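Local coordinates for putative uncharacterized protein (Streptococcus mutans, PDB 3BGK), which probably catalyses the ADP-dependent dehydration of (6S)-NAD(P)HX, a hydrated and damaged form of NAD(P)H, restoring the intact dinucleotide as part of metabolite repair, at residues A[40-43]-A[44-48]; A[79-83]-A[84-88]; A[227-231]-A[232-236]; A[254-257]-A[258-262]; A[303-306]-A[307-310]. All coordinates share one frame; numbering follows the deposited sequence.

Contact 1 (A[40-43]-A[44-48]); sequences LLTK and KIIKP. With K (potassium ion), chain C.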
loop_
_atom_site.group_PDB
_atom_site.type_symbol
_atom_site.label_atom_id
_atom_site.label_comp_id
_atom_site.label_asym_id
_atom_site.label_seq_id
_atom_site.Cartn_x
_atom_site.Cartn_y
_atom_site.Cartn_z
ATOM N N LEU A 40 -12.534 -6.261 32.718
ATOM C CA LEU A 40 -13.606 -7.168 33.124
ATOM C C LEU A 40 -14.927 -6.793 32.459
ATOM O O LEU A 40 -15.708 -7.669 32.075
ATOM C CB LEU A 40 -13.757 -7.200 34.651
ATOM C CG LEU A 40 -12.493 -7.423 35.499
ATOM C CD1 LEU A 40 -12.796 -7.322 36.995
ATOM C CD2 LEU A 40 -11.797 -8.744 35.179
ATOM N N LEU A 41 -15.174 -5.495 32.316
ATOM C CA LEU A 41 -16.338 -5.028 31.583
ATOM C C LEU A 41 -16.184 -5.399 30.109
ATOM O O LEU A 41 -17.115 -5.914 29.492
ATOM C CB LEU A 41 -16.524 -3.516 31.757
ATOM C CG LEU A 41 -17.805 -2.816 31.261
ATOM C CD1 LEU A 41 -17.750 -2.498 29.770
ATOM C CD2 LEU A 41 -19.072 -3.592 31.597
ATOM N N THR A 42 -14.996 -5.143 29.564
ATOM C CA THR A 42 -14.691 -5.413 28.159
ATOM C C THR A 42 -14.769 -6.911 27.853
ATOM O O THR A 42 -15.300 -7.307 26.812
ATOM C CB THR A 42 -13.319 -4.817 27.785
ATOM O OG1 THR A 42 -13.341 -3.412 28.059
ATOM C CG2 THR A 42 -12.997 -5.029 26.312
ATOM N N LYS A 43 -14.262 -7.733 28.772
ATOM C CA LYS A 43 -14.419 -9.182 28.696
ATOM C C LYS A 43 -15.881 -9.608 28.797
ATOM O O LYS A 43 -16.249 -10.672 28.291
ATOM C CB LYS A 43 -13.614 -9.899 29.782
ATOM C CG LYS A 43 -12.111 -9.898 29.574
ATOM C CD LYS A 43 -11.420 -10.708 30.663
ATOM C CE LYS A 43 -10.144 -10.035 31.162
ATOM N NZ LYS A 43 -9.079 -9.919 30.123
ATOM N N LYS A 44 -16.715 -8.800 29.446
ATOM C CA LYS A 44 -18.141 -9.112 29.519
ATOM C C LYS A 44 -18.834 -8.870 28.175
ATOM O O LYS A 44 -19.736 -9.621 27.795
ATOM C CB LYS A 44 -18.834 -8.312 30.626
ATOM C CG LYS A 44 -20.267 -8.769 30.915
ATOM C CD LYS A 44 -21.213 -7.593 31.117
ATOM C CE LYS A 44 -21.075 -6.994 32.509
ATOM N NZ LYS A 44 -21.964 -5.810 32.686
ATOM N N ILE A 45 -18.407 -7.826 27.465
ATOM C CA ILE A 45 -19.006 -7.452 26.182
ATOM C C ILE A 45 -18.519 -8.335 25.032
ATOM O O ILE A 45 -19.329 -8.932 24.318
ATOM C CB ILE A 45 -18.783 -5.951 25.857
ATOM C CG1 ILE A 45 -19.510 -5.065 26.884
ATOM C CG2 ILE A 45 -19.185 -5.610 24.402
ATOM C CD1 ILE A 45 -20.964 -5.445 27.160
ATOM N N ILE A 46 -17.200 -8.424 24.865
ATOM C CA ILE A 46 -16.615 -9.245 23.800
ATOM C C ILE A 46 -16.869 -10.735 24.072
ATOM O O ILE A 46 -16.072 -11.418 24.723
ATOM C CB ILE A 46 -15.110 -8.918 23.549
ATOM C CG1 ILE A 46 -14.933 -7.406 23.309
ATOM C CG2 ILE A 46 -14.579 -9.732 22.370
ATOM C CD1 ILE A 46 -13.514 -6.931 23.091
ATOM N N LYS A 47 -18.012 -11.210 23.586
ATOM C CA LYS A 47 -18.427 -12.598 23.758
ATOM C C LYS A 47 -17.950 -13.462 22.595
ATOM O O LYS A 47 -17.870 -12.981 21.471
ATOM C CB LYS A 47 -19.950 -12.685 23.898
ATOM C CG LYS A 47 -20.491 -12.108 25.209
ATOM C CD LYS A 47 -21.730 -12.861 25.705
ATOM C CE LYS A 47 -23.001 -12.350 25.051
ATOM N NZ LYS A 47 -24.146 -13.272 25.290
ATOM N N PRO A 48 -17.649 -14.748 22.856
ATOM C CA PRO A 48 -17.277 -15.623 21.744
ATOM C C PRO A 48 -18.413 -15.670 20.735
ATOM O O PRO A 48 -19.586 -15.653 21.120
ATOM C CB PRO A 48 -17.112 -16.995 22.411
ATOM C CG PRO A 48 -16.864 -16.696 23.854
ATOM C CD PRO A 48 -17.663 -15.468 24.141
HETATM K K K C . -15.737 -13.027 27.122
#
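Thr42 O takes the N-H of Ile46 in a straight bond of 2.9 Å, with 168° at the hydrogen, and this closes the last full turn of helix 39-45. One residue earlier in the helix Leu41 O receives Ile45 N at 3.1 Å, with the donor lying in the carbonyl plane. Lys44 N is held less well, its N-H being divided between weak, bent bonds to Leu40 O and Leu41 O. The carbonyl after that of Thr42, Lys43 O, faces a bound potassium ion at 2.7 Å. The same ion is reached by Ile46 O at 2.9 Å, because Ile46 has left helical geometry and forms the centre of an inverse gamma turn. Two main-chain oxygens at the C-terminal end of the helix thus meet on one cation, whose charge would be expected to suit the negative end of the helix dipole.

Among the side chains, Thr42 and Ile46 run side by side, pointing the same way. With CG2 of Thr42 anti to the backbone N, that methyl meets Ile46 CD1 at 3.8 Å, while OG1 is left to hydrogen-bond Asp38 O. Lys44 leans across Leu41, NZ passing 3.8 Å from Leu41 CD2 on its way to a salt bridge with Glu270.

Tyr291 of the second subunit packs on Ile46. Within the chain, Thr42 and Leu41 rest on helix 268-287, and Ile46 is wedged between that helix and Met306 and Met309 of helix 295-310.

Contact 2 (A[79-83]-A[84-88]); sequences LACVN and SGAGL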
loop_
_atom_site.group_PDB
_atom_site.type_symbol
_atom_site.label_atom_id
_atom_site.label_comp_id
_atom_site.label_asym_id
_atom_site.label_seq_id
_atom_site.Cartn_x
_atom_site.Cartn_y
_atom_site.Cartn_z
ATOM N N LEU A 79 -10.577 1.419 8.699
ATOM C CA LEU A 79 -9.627 0.414 9.173
ATOM C C LEU A 79 -9.991 -0.110 10.556
ATOM O O LEU A 79 -9.980 -1.317 10.782
ATOM C CB LEU A 79 -8.197 0.967 9.180
ATOM C CG LEU A 79 -7.398 0.930 7.872
ATOM C CD1 LEU A 79 -6.081 1.686 8.031
ATOM C CD2 LEU A 79 -7.136 -0.501 7.407
ATOM N N ALA A 80 -10.324 0.795 11.473
ATOM C CA ALA A 80 -10.702 0.396 12.821
ATOM C C ALA A 80 -12.007 -0.395 12.833
ATOM O O ALA A 80 -12.130 -1.394 13.547
ATOM C CB ALA A 80 -10.805 1.606 13.727
ATOM N N CYS A 81 -12.968 0.048 12.028
ATOM C CA CYS A 81 -14.295 -0.554 12.010
ATOM C C CYS A 81 -14.271 -1.987 11.498
ATOM O O CYS A 81 -14.929 -2.858 12.068
ATOM C CB CYS A 81 -15.263 0.285 11.175
ATOM S SG CYS A 81 -16.977 -0.242 11.348
ATOM N N VAL A 82 -13.510 -2.224 10.427
ATOM C CA VAL A 82 -13.391 -3.562 9.837
ATOM C C VAL A 82 -12.649 -4.473 10.801
ATOM O O VAL A 82 -13.076 -5.602 11.067
ATOM C CB VAL A 82 -12.683 -3.542 8.455
ATOM C CG1 VAL A 82 -12.538 -4.952 7.898
ATOM C CG2 VAL A 82 -13.463 -2.699 7.471
ATOM N N ASN A 83 -11.550 -3.965 11.347
ATOM C CA ASN A 83 -10.717 -4.763 12.225
ATOM C C ASN A 83 -11.404 -5.113 13.540
ATOM O O ASN A 83 -11.089 -6.133 14.144
ATOM C CB ASN A 83 -9.359 -4.089 12.436
ATOM C CG ASN A 83 -8.470 -4.179 11.201
ATOM O OD1 ASN A 83 -8.208 -5.271 10.695
ATOM N ND2 ASN A 83 -8.001 -3.036 10.714
ATOM N N SER A 84 -12.367 -4.287 13.954
ATOM C CA SER A 84 -13.211 -4.586 15.117
ATOM C C SER A 84 -14.245 -5.691 14.868
ATOM O O SER A 84 -14.843 -6.219 15.810
ATOM C CB SER A 84 -13.897 -3.319 15.624
ATOM O OG SER A 84 -12.921 -2.348 15.957
ATOM N N GLY A 85 -14.458 -6.038 13.602
ATOM C CA GLY A 85 -15.300 -7.177 13.266
ATOM C C GLY A 85 -16.676 -6.867 12.707
ATOM O O GLY A 85 -17.516 -7.764 12.625
ATOM N N ALA A 86 -16.919 -5.614 12.316
ATOM C CA ALA A 86 -18.168 -5.279 11.637
ATOM C C ALA A 86 -18.377 -6.260 10.480
ATOM O O ALA A 86 -17.434 -6.591 9.760
ATOM C CB ALA A 86 -18.147 -3.849 11.140
ATOM N N GLY A 87 -19.600 -6.755 10.325
ATOM C CA GLY A 87 -19.897 -7.724 9.281
ATOM C C GLY A 87 -19.645 -7.154 7.904
ATOM O O GLY A 87 -19.020 -7.798 7.069
ATOM N N LEU A 88 -20.132 -5.939 7.676
ATOM C CA LEU A 88 -19.939 -5.239 6.412
ATOM C C LEU A 88 -19.699 -3.766 6.674
ATOM O O LEU A 88 -20.394 -3.147 7.482
ATOM C CB LEU A 88 -21.154 -5.415 5.499
ATOM C CG LEU A 88 -20.985 -5.022 4.023
ATOM C CD1 LEU A 88 -20.001 -5.951 3.285
ATOM C CD2 LEU A 88 -22.344 -4.992 3.310
#
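A Schellman motif ends helix 71-83, where Gly85, with a positive phi of 106°, turns the chain out toward strand 88-93. Two N-H groups reach back into the last turn: Gly85 N to Val82 O at 2.9 Å, and Ala86 N to Cys81 O in a longer, weak bond of 3.4 Å. The first of these donors stands above the carbonyl plane of Val82 instead of on a lone pair.

Ser84 grips the helix end twice. Its N donates to Ala80 O at 2.9 Å in the normal helical manner, and its hydroxyl OG donates to the same oxygen at 2.7 Å. Because OG is turned beside its own backbone N (chi1 -58°), the two donors come to Ala80 O from opposite faces of the carbonyl plane, and this buried oxygen accepts both. After the turn the methyl of Ala86 is directed back at the helix, meeting Cys81 SG at 3.8 Å and lying close to Cys81 O, an apolar touch beside the weak Schellman bond.

The carbonyls of the turn have outside partners, Gln263 on Ser84 O and Arg49 on Gly85 O. Leu294 of the second subunit packs on Val82 and Asn83. Ala80, Cys81 and Ser84 lie against helix 249-263, while Asn83 and Ser84 touch helix 295-310, and Cys81 and Val82 meet Val89 of strand 88-93.

Contact 3 (A[227-231]-A[232-236]); sequences KIYQG and QKIGH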
loop_
_atom_site.group_PDB
_atom_site.type_symbol
_atom_site.label_atom_id
_atom_site.label_comp_id
_atom_site.label_asym_id
_atom_site.label_seq_id
_atom_site.Cartn_x
_atom_site.Cartn_y
_atom_site.Cartn_z
ATOM N N LYS A 227 -14.092 10.164 28.912
ATOM C CA LYS A 227 -15.166 9.689 29.777
ATOM C C LYS A 227 -16.389 9.411 28.931
ATOM O O LYS A 227 -16.612 10.077 27.920
ATOM C CB LYS A 227 -15.519 10.725 30.848
ATOM C CG LYS A 227 -14.362 11.129 31.743
ATOM C CD LYS A 227 -14.814 12.100 32.814
ATOM C CE LYS A 227 -13.639 12.887 33.369
ATOM N NZ LYS A 227 -12.561 11.991 33.893
ATOM N N ILE A 228 -17.181 8.432 29.358
ATOM C CA ILE A 228 -18.395 8.044 28.646
ATOM C C ILE A 228 -19.634 8.412 29.479
ATOM O O ILE A 228 -19.779 7.988 30.626
ATOM C CB ILE A 228 -18.399 6.531 28.264
ATOM C CG1 ILE A 228 -17.043 6.094 27.701
ATOM C CG2 ILE A 228 -19.465 6.233 27.232
ATOM C CD1 ILE A 228 -16.044 5.617 28.754
ATOM N N TYR A 229 -20.511 9.215 28.887
ATOM C CA TYR A 229 -21.708 9.695 29.561
ATOM C C TYR A 229 -22.975 9.126 28.921
ATOM O O TYR A 229 -23.105 9.118 27.696
ATOM C CB TYR A 229 -21.787 11.218 29.476
ATOM C CG TYR A 229 -20.689 11.995 30.158
ATOM C CD1 TYR A 229 -19.478 12.264 29.508
ATOM C CD2 TYR A 229 -20.876 12.514 31.437
ATOM C CE1 TYR A 229 -18.475 13.003 30.129
ATOM C CE2 TYR A 229 -19.879 13.256 32.066
ATOM C CZ TYR A 229 -18.688 13.497 31.408
ATOM O OH TYR A 229 -17.714 14.234 32.045
ATOM N N GLN A 230 -23.899 8.661 29.761
ATOM C CA GLN A 230 -25.284 8.387 29.360
ATOM C C GLN A 230 -26.189 8.501 30.581
ATOM O O GLN A 230 -25.986 7.805 31.576
ATOM C CB GLN A 230 -25.451 7.003 28.724
ATOM C CG GLN A 230 -26.846 6.778 28.147
ATOM C CD GLN A 230 -27.225 5.313 28.006
ATOM O OE1 GLN A 230 -26.941 4.494 28.880
ATOM N NE2 GLN A 230 -27.885 4.980 26.906
ATOM N N GLY A 231 -27.182 9.383 30.492
ATOM C CA GLY A 231 -28.084 9.658 31.606
ATOM C C GLY A 231 -27.314 10.114 32.830
ATOM O O GLY A 231 -26.673 11.166 32.815
ATOM N N GLN A 232 -27.364 9.298 33.879
ATOM C CA GLN A 232 -26.675 9.593 35.138
ATOM C C GLN A 232 -25.423 8.730 35.320
ATOM O O GLN A 232 -24.885 8.630 36.423
ATOM C CB GLN A 232 -27.636 9.422 36.329
ATOM C CG GLN A 232 -28.793 10.435 36.373
ATOM C CD GLN A 232 -28.322 11.879 36.551
ATOM O OE1 GLN A 232 -28.810 12.789 35.875
ATOM N NE2 GLN A 232 -27.368 12.091 37.459
ATOM N N LYS A 233 -24.962 8.117 34.231
ATOM C CA LYS A 233 -23.790 7.242 34.264
ATOM C C LYS A 233 -22.557 7.954 33.713
ATOM O O LYS A 233 -22.624 8.621 32.678
ATOM C CB LYS A 233 -24.046 5.954 33.472
ATOM C CG LYS A 233 -25.234 5.129 33.962
ATOM C CD LYS A 233 -25.249 3.728 33.351
ATOM C CE LYS A 233 -26.024 3.675 32.035
ATOM N NZ LYS A 233 -26.103 2.274 31.497
ATOM N N ILE A 234 -21.439 7.820 34.421
ATOM C CA ILE A 234 -20.155 8.307 33.930
ATOM C C ILE A 234 -19.115 7.201 34.063
ATOM O O ILE A 234 -18.887 6.680 35.153
ATOM C CB ILE A 234 -19.675 9.585 34.666
ATOM C CG1 ILE A 234 -20.781 10.651 34.697
ATOM C CG2 ILE A 234 -18.406 10.146 34.004
ATOM C CD1 ILE A 234 -20.590 11.720 35.767
ATOM N N GLY A 235 -18.497 6.844 32.942
ATOM C CA GLY A 235 -17.452 5.829 32.920
ATOM C C GLY A 235 -16.087 6.456 32.747
ATOM O O GLY A 235 -15.910 7.328 31.904
ATOM N N HIS A 236 -15.125 6.024 33.556
ATOM C CA HIS A 236 -13.752 6.521 33.463
ATOM C C HIS A 236 -12.823 5.394 33.017
ATOM O O HIS A 236 -12.922 4.275 33.512
ATOM C CB HIS A 236 -13.265 7.078 34.817
ATOM C CG HIS A 236 -14.133 8.161 35.389
ATOM N ND1 HIS A 236 -15.164 7.906 36.269
ATOM C CD2 HIS A 236 -14.111 9.507 35.219
ATOM C CE1 HIS A 236 -15.745 9.042 36.610
ATOM N NE2 HIS A 236 -15.128 10.029 35.985
HETATM O O HOH W 1 -24.030 11.261 33.380
#
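Lys227 and His236 touch near the open end of a beta hairpin whose strands, 227-230 and 233-236, run antiparallel and are joined by a type II' turn. The two side chains cross obliquely, the lysine passing the CD2 side of the imidazole, and its NZ comes to the ring edge, in the ring plane, 3.2 Å from His236 CD2. Ile228 follows in a hydrogen-bonded pair with Gly235. Its N bonds to Gly235 O on a lone pair at 3.1 Å, and its O receives Gly235 N at 2.9 Å. On the opposite sheet face from Tyr229, CD1 of Ile228 lies over the main chain of the glycine.

Tyr229 forms a non-hydrogen-bonded pair with Ile234. The two side chains lie alongside each other, with Tyr229 CD2 3.8 Å from Ile234 CG1 and the branch methyl CG2 over one ring face. Helix 203-210 also meets this face of the sheet, touching both residues.

Gln230 and Lys233 close the hairpin with paired backbone bonds. Gln230 extends beside Lys233, its OE1 3.4 Å from Lys233 CE, while its NE2 is hydrogen-bonded to Glu216 O, just before strand 218-221. At the corner Gly231 takes a positive phi, 57°, as expected for the first turn position of a type II' turn. A water links the two sides of Gln232, donating to Gly231 O at 2.7 Å and to Lys233 O at 3.1 Å.

Contact 4 (A[254-257]-A[258-262]); sequences AGMI and AGFVA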
loop_
_atom_site.group_PDB
_atom_site.type_symbol
_atom_site.label_atom_id
_atom_site.label_comp_id
_atom_site.label_asym_id
_atom_site.label_seq_id
_atom_site.Cartn_x
_atom_site.Cartn_y
_atom_site.Cartn_z
ATOM N N ALA A 254 -13.542 6.392 16.789
ATOM C CA ALA A 254 -14.847 6.446 16.137
ATOM C C ALA A 254 -15.149 5.161 15.359
ATOM O O ALA A 254 -16.262 4.637 15.422
ATOM C CB ALA A 254 -14.913 7.649 15.214
ATOM N N GLY A 255 -14.145 4.662 14.637
ATOM C CA GLY A 255 -14.264 3.417 13.886
ATOM C C GLY A 255 -14.487 2.218 14.788
ATOM O O GLY A 255 -15.329 1.370 14.503
HETATM N N MSE A 256 -13.745 2.151 15.886
HETATM C CA MSE A 256 -13.903 1.059 16.844
HETATM C C MSE A 256 -15.276 1.027 17.504
HETATM O O MSE A 256 -15.914 -0.029 17.533
HETATM C CB MSE A 256 -12.806 1.094 17.897
HETATM C CG MSE A 256 -11.467 0.673 17.351
HETATM SE SE MSE A 256 -10.109 0.626 18.722
HETATM C CE MSE A 256 -10.835 -0.825 19.814
ATOM N N ILE A 257 -15.732 2.173 18.015
ATOM C CA ILE A 257 -17.084 2.282 18.571
ATOM C C ILE A 257 -18.152 1.811 17.575
ATOM O O ILE A 257 -19.087 1.098 17.956
ATOM C CB ILE A 257 -17.414 3.720 19.063
ATOM C CG1 ILE A 257 -16.480 4.126 20.204
ATOM C CG2 ILE A 257 -18.887 3.818 19.512
ATOM C CD1 ILE A 257 -16.393 5.626 20.417
ATOM N N ALA A 258 -17.999 2.201 16.309
ATOM C CA ALA A 258 -18.921 1.788 15.256
ATOM C C ALA A 258 -18.933 0.273 15.058
ATOM O O ALA A 258 -19.994 -0.316 14.845
ATOM C CB ALA A 258 -18.603 2.499 13.946
ATOM N N GLY A 259 -17.757 -0.348 15.130
ATOM C CA GLY A 259 -17.628 -1.784 14.928
ATOM C C GLY A 259 -18.209 -2.568 16.093
ATOM O O GLY A 259 -18.824 -3.634 15.899
ATOM N N PHE A 260 -18.020 -2.042 17.306
ATOM C CA PHE A 260 -18.563 -2.674 18.503
ATOM C C PHE A 260 -20.090 -2.673 18.491
ATOM O O PHE A 260 -20.708 -3.731 18.646
ATOM C CB PHE A 260 -18.016 -2.010 19.771
ATOM C CG PHE A 260 -16.726 -2.615 20.274
ATOM C CD1 PHE A 260 -15.596 -2.682 19.455
ATOM C CD2 PHE A 260 -16.635 -3.097 21.575
ATOM C CE1 PHE A 260 -14.403 -3.232 19.918
ATOM C CE2 PHE A 260 -15.445 -3.649 22.058
ATOM C CZ PHE A 260 -14.323 -3.714 21.228
ATOM N N VAL A 261 -20.688 -1.498 18.274
ATOM C CA VAL A 261 -22.146 -1.345 18.326
ATOM C C VAL A 261 -22.851 -2.134 17.218
ATOM O O VAL A 261 -24.009 -2.535 17.370
ATOM C CB VAL A 261 -22.610 0.146 18.330
ATOM C CG1 VAL A 261 -22.052 0.885 19.538
ATOM C CG2 VAL A 261 -22.220 0.856 17.042
ATOM N N ALA A 262 -22.129 -2.373 16.125
ATOM C CA ALA A 262 -22.625 -3.163 14.998
ATOM C C ALA A 262 -22.870 -4.635 15.348
ATOM O O ALA A 262 -23.797 -5.245 14.831
ATOM C CB ALA A 262 -21.666 -3.052 13.819
#
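Selenomethionine Met256 and Phe260 stand one turn apart on helix 249-263, the CE methyl of the first approaching CE1 of the second at 4.3 Å, a loose apolar touch. The ring of Phe260 stands out from the helix with its CD1 3.3 Å from Met256 O, an approach oblique to the ring. That same oxygen accepts Phe260 N at 2.9 Å, with the donor nearly in line with the carbonyl bond.

On another side of the helix Ile257 and Val261 make a similar pair. Ile257 CG2, turned anti to the backbone N, lies 4.3 Å from Val261 CG1. Both methyls of Val261 also crowd Ile257 O, which accepts Val261 N in a nearly straight bond of 170°. The small residues between these pairs complete the regular turns: Ala258 N bonds to Ala254 O at 3.1 Å and Gly259 N to Gly255 O at 3.0 Å.

This helix is buried against the central sheet. Ala254 and Ala258 pack on Leu130 of strand 128-131, and Ile257 and Val261 on Ile182 of strand 181-184. Met256, Ile257 and Phe260 turn to helix 268-287, and the ring of Phe260 meets that of Phe264 edge-to-face.

Contact 5 (A[303-306]-A[307-310]); sequences TRVM and KEMS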
loop_
_atom_site.group_PDB
_atom_site.type_symbol
_atom_site.label_atom_id
_atom_site.label_comp_id
_atom_site.label_asym_id
_atom_site.label_seq_id
_atom_site.Cartn_x
_atom_site.Cartn_y
_atom_site.Cartn_z
ATOM N N THR A 303 -8.109 -7.342 16.312
ATOM C CA THR A 303 -8.664 -8.705 16.438
ATOM C C THR A 303 -7.870 -9.657 17.311
ATOM O O THR A 303 -8.459 -10.485 17.994
ATOM C CB THR A 303 -8.957 -9.440 15.109
ATOM O OG1 THR A 303 -7.981 -9.112 14.115
ATOM C CG2 THR A 303 -10.331 -9.110 14.641
ATOM N N ARG A 304 -6.544 -9.557 17.278
ATOM C CA ARG A 304 -5.719 -10.397 18.145
ATOM C C ARG A 304 -6.090 -10.162 19.610
ATOM O O ARG A 304 -6.165 -11.108 20.395
ATOM C CB ARG A 304 -4.225 -10.152 17.913
ATOM C CG ARG A 304 -3.328 -11.045 18.759
ATOM C CD ARG A 304 -1.843 -10.705 18.610
ATOM N NE ARG A 304 -1.537 -9.295 18.871
ATOM C CZ ARG A 304 -1.499 -8.735 20.081
ATOM N NH1 ARG A 304 -1.771 -9.450 21.171
ATOM N NH2 ARG A 304 -1.199 -7.446 20.201
ATOM N N VAL A 305 -6.349 -8.906 19.959
ATOM C CA VAL A 305 -6.660 -8.536 21.339
ATOM C C VAL A 305 -8.123 -8.827 21.682
ATOM O O VAL A 305 -8.414 -9.291 22.783
ATOM C CB VAL A 305 -6.294 -7.065 21.638
ATOM C CG1 VAL A 305 -6.635 -6.704 23.074
ATOM C CG2 VAL A 305 -4.807 -6.819 21.370
HETATM N N MSE A 306 -9.033 -8.567 20.746
HETATM C CA MSE A 306 -10.433 -8.944 20.926
HETATM C C MSE A 306 -10.551 -10.452 21.126
HETATM O O MSE A 306 -11.316 -10.903 21.979
HETATM C CB MSE A 306 -11.298 -8.490 19.749
HETATM C CG MSE A 306 -11.530 -6.997 19.692
HETATM SE SE MSE A 306 -12.785 -6.438 18.311
HETATM C CE MSE A 306 -14.439 -7.077 19.124
ATOM N N LYS A 307 -9.781 -11.213 20.346
ATOM C CA LYS A 307 -9.681 -12.665 20.503
ATOM C C LYS A 307 -9.275 -13.061 21.925
ATOM O O LYS A 307 -9.889 -13.953 22.510
ATOM C CB LYS A 307 -8.697 -13.257 19.495
ATOM C CG LYS A 307 -8.517 -14.762 19.598
ATOM C CD LYS A 307 -9.801 -15.501 19.264
ATOM C CE LYS A 307 -9.704 -16.973 19.626
ATOM N NZ LYS A 307 -10.945 -17.697 19.234
ATOM N N GLU A 308 -8.244 -12.400 22.458
ATOM C CA GLU A 308 -7.811 -12.558 23.853
ATOM C C GLU A 308 -8.915 -12.169 24.840
ATOM O O GLU A 308 -9.088 -12.818 25.871
ATOM C CB GLU A 308 -6.577 -11.700 24.149
ATOM C CG GLU A 308 -5.270 -12.142 23.508
ATOM C CD GLU A 308 -4.082 -11.281 23.952
ATOM O OE1 GLU A 308 -4.251 -10.048 24.096
ATOM O OE2 GLU A 308 -2.976 -11.833 24.159
HETATM N N MSE A 309 -9.643 -11.099 24.525
HETATM C CA MSE A 309 -10.707 -10.602 25.396
HETATM C C MSE A 309 -11.873 -11.575 25.435
HETATM O O MSE A 309 -12.555 -11.685 26.452
HETATM C CB MSE A 309 -11.187 -9.216 24.950
HETATM C CG MSE A 309 -10.181 -8.103 25.199
HETATM SE SE MSE A 309 -10.007 -7.603 27.081
HETATM C CE MSE A 309 -8.090 -7.328 27.159
ATOM N N SER A 310 -12.094 -12.275 24.323
ATOM C CA SER A 310 -13.173 -13.255 24.232
ATOM C C SER A 310 -12.792 -14.552 24.953
ATOM O O SER A 310 -13.657 -15.375 25.246
ATOM C CB SER A 310 -13.602 -13.505 22.772
ATOM O OG SER A 310 -12.701 -14.349 22.074
#
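The guanidinium of Arg304 and the carboxylate of Glu308 are the flat groups here, and they are turned almost at right angles, their planes 83° apart. Glu308 OE1 approaches the guanidinium obliquely, and the salt bridge from Arg304 NH1 is long, 3.9 Å. The two chains lie side by side, pointing the same way, one turn apart on helix 295-310. Arg304 has CG anti to its N (chi1 -178°) and bends at chi3, which brings NH1 alongside Glu308, while NH2 makes the stronger salt bridge with Glu301; Glu308 is thus a secondary partner.

Beneath them the helical bonds are in order, from Lys307 N to Thr303 O at 2.8 Å through Met309 N to Val305 O at 2.8 Å. Selenomethionine Met309 folds its CG to 3.2 Å from Val305 O, and CG also lies 4.4 Å from Val305 CG1. Ser310 N reaches Met306 O at 2.8 Å. Its hydroxyl OG, placed between the backbone N and carbonyl carbon (chi1 78°), donates to Lys307 O at 2.9 Å, giving that carbonyl a side-chain donor.

Tyr291 of the second subunit touches Met306 and Ser310. Val305 and Met309 pack on Tyr281, and Val305 and Met306 on Leu278, all of helix 268-287. Met309 also touches Thr42 and Lys43 of helix 39-45.

Contacts 1, 2, 4 and 5 join in one packed region, while contact 3 stands apart, its nearest atoms about 7 Å from contact 4. Contact 4 is the most central: Phe260 CZ meets Ile46 CD1 of contact 1 at 3.8 Å, and Phe260 CE1 meets Met306 CE of contact 5 at 3.9 Å. Contact 2 also packs on it (centres about 8 Å apart), Cys81 CB lying 3.5 Å from Gly255 O. Contacts 1 and 5 touch, Ile46 CG2 meeting Met306 O at 3.5 Å, and the potassium ion lies about 5 Å from the side chain of Ser310. The side chain of Ala254 is about 5 Å from that of Lys222, predicted to bind AMP. Contacts 1, 2 and 5 touch the second subunit.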